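Local coordinates for sensor protein (PDB 3O5Y), which is the GAF domain of a two-component sensor histidine kinase that probably uses ATP to phosphorylate a protein histidine during signalling, at residues H22-S27 and I114-Q119. Numbering follows the deposited sequence.
Sequences HFDRIS and IGRKQQ. With ACT (acetate ion), chain C.
A classic beta bulge lies at the end of the antiparallel pairing of strands 25-32 and 108-116 in the GAF-domain sheet: Asp24 and Arg25 both face Gly115. Gly115 O accepts a nearly straight hydrogen bond from Asp24 N (3.0 Å, 174°) and a weak one from Arg25 N, while Gly115 N donates one to Arg25 O at 2.8 Å. Beyond the bulge, Asp24 OD1 accepts one from Lys117 N at 2.6 Å, on its anti side and somewhat out of the carboxylate plane. Ile114 CG2 meets Phe23 CB at 3.5 Å, and Ile26 CD1 lies over one face of the Phe23 ring. Arg116, extended from CG to NE, grips His22 O side-on with NE (2.9 Å) and NH2 (3.0 Å): the oxygen lies in the guanidinium plane, but both nitrogens approach one face of the carbonyl plane, NE well above it. His22 ND1 sits over one guanidinium face, toward its rim, imidazole and guanidinium planes 22° apart. Arg116 NH1 donates a hydrogen bond to Ile120 O, and Trp122 adds a cation-pi contact. A leucine at Arg116 would probably leave both carbonyls without these donors. Two donors on one oxygen and a third on another probably fix the guanidinium's rotation.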
ATOM      1  N   HIS A  22     -11.627  -8.570  -0.844  1.00 41.67           N
ATOM      2  CA  HIS A  22     -12.003  -7.896  -2.096  1.00 43.06           C
ATOM      3  C   HIS A  22     -11.109  -6.683  -2.408  1.00 42.17           C
ATOM      4  O   HIS A  22     -11.009  -5.766  -1.612  1.00 41.36           O
ATOM      5  CB  HIS A  22     -13.477  -7.470  -2.033  1.00 45.29           C
ATOM      6  CG  HIS A  22     -13.896  -6.561  -3.149  1.00 49.84           C
ATOM      7  ND1 HIS A  22     -14.790  -5.523  -2.968  1.00 53.27           N
ATOM      8  CD2 HIS A  22     -13.539  -6.527  -4.459  1.00 53.33           C
ATOM      9  CE1 HIS A  22     -14.958  -4.887  -4.115  1.00 56.61           C
ATOM     10  NE2 HIS A  22     -14.213  -5.477  -5.036  1.00 57.12           N
ATOM     11  N   PHE A  23     -10.458  -6.696  -3.564  1.00 40.92           N
ATOM     12  CA  PHE A  23      -9.651  -5.572  -4.003  1.00 41.12           C
ATOM     13  C   PHE A  23      -9.325  -5.763  -5.467  1.00 42.76           C
ATOM     14  O   PHE A  23      -9.390  -6.882  -5.976  1.00 44.23           O
ATOM     15  CB  PHE A  23      -8.352  -5.466  -3.206  1.00 40.51           C
ATOM     16  CG  PHE A  23      -7.350  -6.551  -3.524  1.00 40.06           C
ATOM     17  CD1 PHE A  23      -7.443  -7.799  -2.923  1.00 38.92           C
ATOM     18  CD2 PHE A  23      -6.325  -6.327  -4.441  1.00 39.83           C
ATOM     19  CE1 PHE A  23      -6.532  -8.808  -3.219  1.00 39.85           C
ATOM     20  CE2 PHE A  23      -5.406  -7.332  -4.746  1.00 40.99           C
ATOM     21  CZ  PHE A  23      -5.511  -8.578  -4.124  1.00 40.80           C
ATOM     22  N   ASP A  24      -8.924  -4.686  -6.133  1.00 43.79           N
ATOM     23  CA  ASP A  24      -8.637  -4.738  -7.541  1.00 45.32           C
ATOM     24  C   ASP A  24      -7.159  -4.500  -7.812  1.00 45.72           C
ATOM     25  O   ASP A  24      -6.616  -5.038  -8.780  1.00 47.69           O
ATOM     26  CB  ASP A  24      -9.502  -3.719  -8.283  1.00 47.10           C
ATOM     27  CG  ASP A  24     -10.996  -3.935  -8.037  1.00 48.81           C
ATOM     28  OD1 ASP A  24     -11.637  -3.034  -7.450  1.00 49.56           O
ATOM     29  OD2 ASP A  24     -11.527  -5.014  -8.396  1.00 50.38           O
ATOM     30  N   ARG A  25      -6.495  -3.722  -6.956  1.00 44.48           N
ATOM     31  CA  ARG A  25      -5.122  -3.321  -7.227  1.00 43.72           C
ATOM     32  C   ARG A  25      -4.384  -3.173  -5.931  1.00 42.62           C
ATOM     33  O   ARG A  25      -4.932  -2.649  -4.976  1.00 43.25           O
ATOM     34  CB  ARG A  25      -5.129  -1.987  -7.963  1.00 44.86           C
ATOM     35  CG  ARG A  25      -3.866  -1.657  -8.727  1.00 45.71           C
ATOM     36  CD  ARG A  25      -2.963  -0.795  -7.907  1.00 45.85           C
ATOM     37  NE  ARG A  25      -1.778  -0.381  -8.640  1.00 45.57           N
ATOM     38  CZ  ARG A  25      -0.941   0.547  -8.199  1.00 46.34           C
ATOM     39  NH1 ARG A  25      -1.182   1.147  -7.032  1.00 45.41           N
ATOM     40  NH2 ARG A  25       0.135   0.870  -8.916  1.00 45.58           N
ATOM     41  N   ILE A  26      -3.148  -3.647  -5.883  1.00 42.29           N
ATOM     42  CA  ILE A  26      -2.311  -3.480  -4.700  1.00 41.87           C
ATOM     43  C   ILE A  26      -0.954  -3.024  -5.152  1.00 41.64           C
ATOM     44  O   ILE A  26      -0.451  -3.483  -6.174  1.00 42.51           O
ATOM     45  CB  ILE A  26      -2.112  -4.800  -3.902  1.00 42.62           C
ATOM     46  CG1 ILE A  26      -3.445  -5.338  -3.427  1.00 44.13           C
ATOM     47  CG2 ILE A  26      -1.224  -4.581  -2.675  1.00 43.61           C
ATOM     48  CD1 ILE A  26      -3.430  -5.938  -2.041  1.00 47.67           C
ATOM     49  N   SER A  27      -0.348  -2.131  -4.388  1.00 40.81           N
ATOM     50  CA  SER A  27       1.055  -1.848  -4.594  1.00 40.43           C
ATOM     51  C   SER A  27       1.740  -1.913  -3.260  1.00 41.27           C
ATOM     52  O   SER A  27       1.138  -1.657  -2.223  1.00 41.08           O
ATOM     53  CB  SER A  27       1.278  -0.484  -5.247  1.00 39.58           C
ATOM     54  OG  SER A  27       0.901   0.539  -4.366  1.00 38.96           O
ATOM     55  N   ILE A 114      -3.997  -0.361  -1.049  1.00 38.28           N
ATOM     56  CA  ILE A 114      -4.993  -1.288  -1.595  1.00 38.29           C
ATOM     57  C   ILE A 114      -6.137  -0.501  -2.213  1.00 38.55           C
ATOM     58  O   ILE A 114      -6.773   0.326  -1.541  1.00 38.11           O
ATOM     59  CB  ILE A 114      -5.527  -2.291  -0.542  1.00 38.59           C
ATOM     60  CG1 ILE A 114      -4.374  -2.943   0.230  1.00 38.62           C
ATOM     61  CG2 ILE A 114      -6.398  -3.365  -1.208  1.00 38.54           C
ATOM     62  CD1 ILE A 114      -4.807  -4.039   1.139  1.00 38.66           C
ATOM     63  N   GLY A 115      -6.357  -0.746  -3.503  1.00 38.59           N
ATOM     64  CA  GLY A 115      -7.292   0.023  -4.293  1.00 39.48           C
ATOM     65  C   GLY A 115      -8.525  -0.775  -4.637  1.00 40.07           C
ATOM     66  O   GLY A 115      -8.465  -2.005  -4.800  1.00 40.43           O
ATOM     67  N   ARG A 116      -9.654  -0.082  -4.715  1.00 40.05           N
ATOM     68  CA  ARG A 116     -10.876  -0.685  -5.268  1.00 40.88           C
ATOM     69  C   ARG A 116     -11.416   0.200  -6.364  1.00 41.84           C
ATOM     70  O   ARG A 116     -11.372   1.443  -6.258  1.00 41.98           O
ATOM     71  CB  ARG A 116     -11.946  -0.889  -4.187  1.00 40.47           C
ATOM     72  CG  ARG A 116     -11.623  -1.969  -3.189  1.00 40.47           C
ATOM     73  CD  ARG A 116     -12.620  -2.009  -2.049  1.00 42.94           C
ATOM     74  NE  ARG A 116     -12.504  -3.271  -1.308  1.00 45.06           N
ATOM     75  CZ  ARG A 116     -13.156  -3.539  -0.182  1.00 47.32           C
ATOM     76  NH1 ARG A 116     -13.978  -2.624   0.340  1.00 49.48           N
ATOM     77  NH2 ARG A 116     -12.989  -4.713   0.428  1.00 46.97           N
ATOM     78  N   LYS A 117     -11.911  -0.439  -7.422  1.00 43.36           N
ATOM     79  CA  LYS A 117     -12.534   0.271  -8.549  1.00 44.84           C
ATOM     80  C   LYS A 117     -13.935   0.744  -8.199  1.00 44.75           C
ATOM     81  O   LYS A 117     -14.364   1.788  -8.661  1.00 46.32           O
ATOM     82  CB  LYS A 117     -12.523  -0.579  -9.828  1.00 45.67           C
ATOM     83  CG  LYS A 117     -11.106  -0.903 -10.246  1.00 48.20           C
ATOM     84  CD  LYS A 117     -10.978  -1.691 -11.550  1.00 53.51           C
ATOM     85  CE  LYS A 117      -9.469  -1.798 -11.935  1.00 52.94           C
ATOM     86  NZ  LYS A 117      -9.247  -2.180 -13.370  1.00 55.32           N
ATOM     87  N   GLN A 118     -14.632  -0.011  -7.367  1.00 44.11           N
ATOM     88  CA  GLN A 118     -15.958   0.374  -6.908  1.00 44.71           C
ATOM     89  C   GLN A 118     -15.843   0.859  -5.466  1.00 45.42           C
ATOM     90  O   GLN A 118     -15.034   0.344  -4.684  1.00 44.96           O
ATOM     91  CB  GLN A 118     -16.936  -0.791  -7.003  1.00 43.83           C
ATOM     92  CG  GLN A 118     -17.291  -1.170  -8.428  1.00 45.18           C
ATOM     93  CD  GLN A 118     -18.287  -2.318  -8.511  1.00 46.36           C
ATOM     94  OE1 GLN A 118     -19.464  -2.108  -8.813  1.00 47.72           O
ATOM     95  NE2 GLN A 118     -17.823  -3.534  -8.230  1.00 45.83           N
ATOM     96  N   GLN A 119     -16.624   1.873  -5.123  1.00 47.38           N
ATOM     97  CA  GLN A 119     -16.519   2.456  -3.805  1.00 47.86           C
ATOM     98  C   GLN A 119     -17.340   1.689  -2.791  1.00 46.26           C
ATOM     99  O   GLN A 119     -18.444   2.094  -2.430  1.00 46.11           O
ATOM    100  CB  GLN A 119     -16.910   3.931  -3.827  1.00 49.95           C
ATOM    101  CG  GLN A 119     -15.728   4.852  -4.011  1.00 54.00           C
ATOM    102  CD  GLN A 119     -15.717   5.996  -3.012  1.00 58.46           C
ATOM    103  OE1 GLN A 119     -15.580   5.789  -1.790  1.00 58.51           O
ATOM    104  NE2 GLN A 119     -15.852   7.217  -3.527  1.00 59.71           N
TER
HETATM  105  C   ACT C   2       1.161   3.779  -6.741  1.00 45.04           C
HETATM  106  O   ACT C   2       1.208   5.049  -6.705  1.00 45.44           O
HETATM  107  OXT ACT C   2       0.850   3.156  -5.681  1.00 44.20           O
HETATM  108  CH3 ACT C   2       1.476   3.068  -8.017  1.00 44.59           C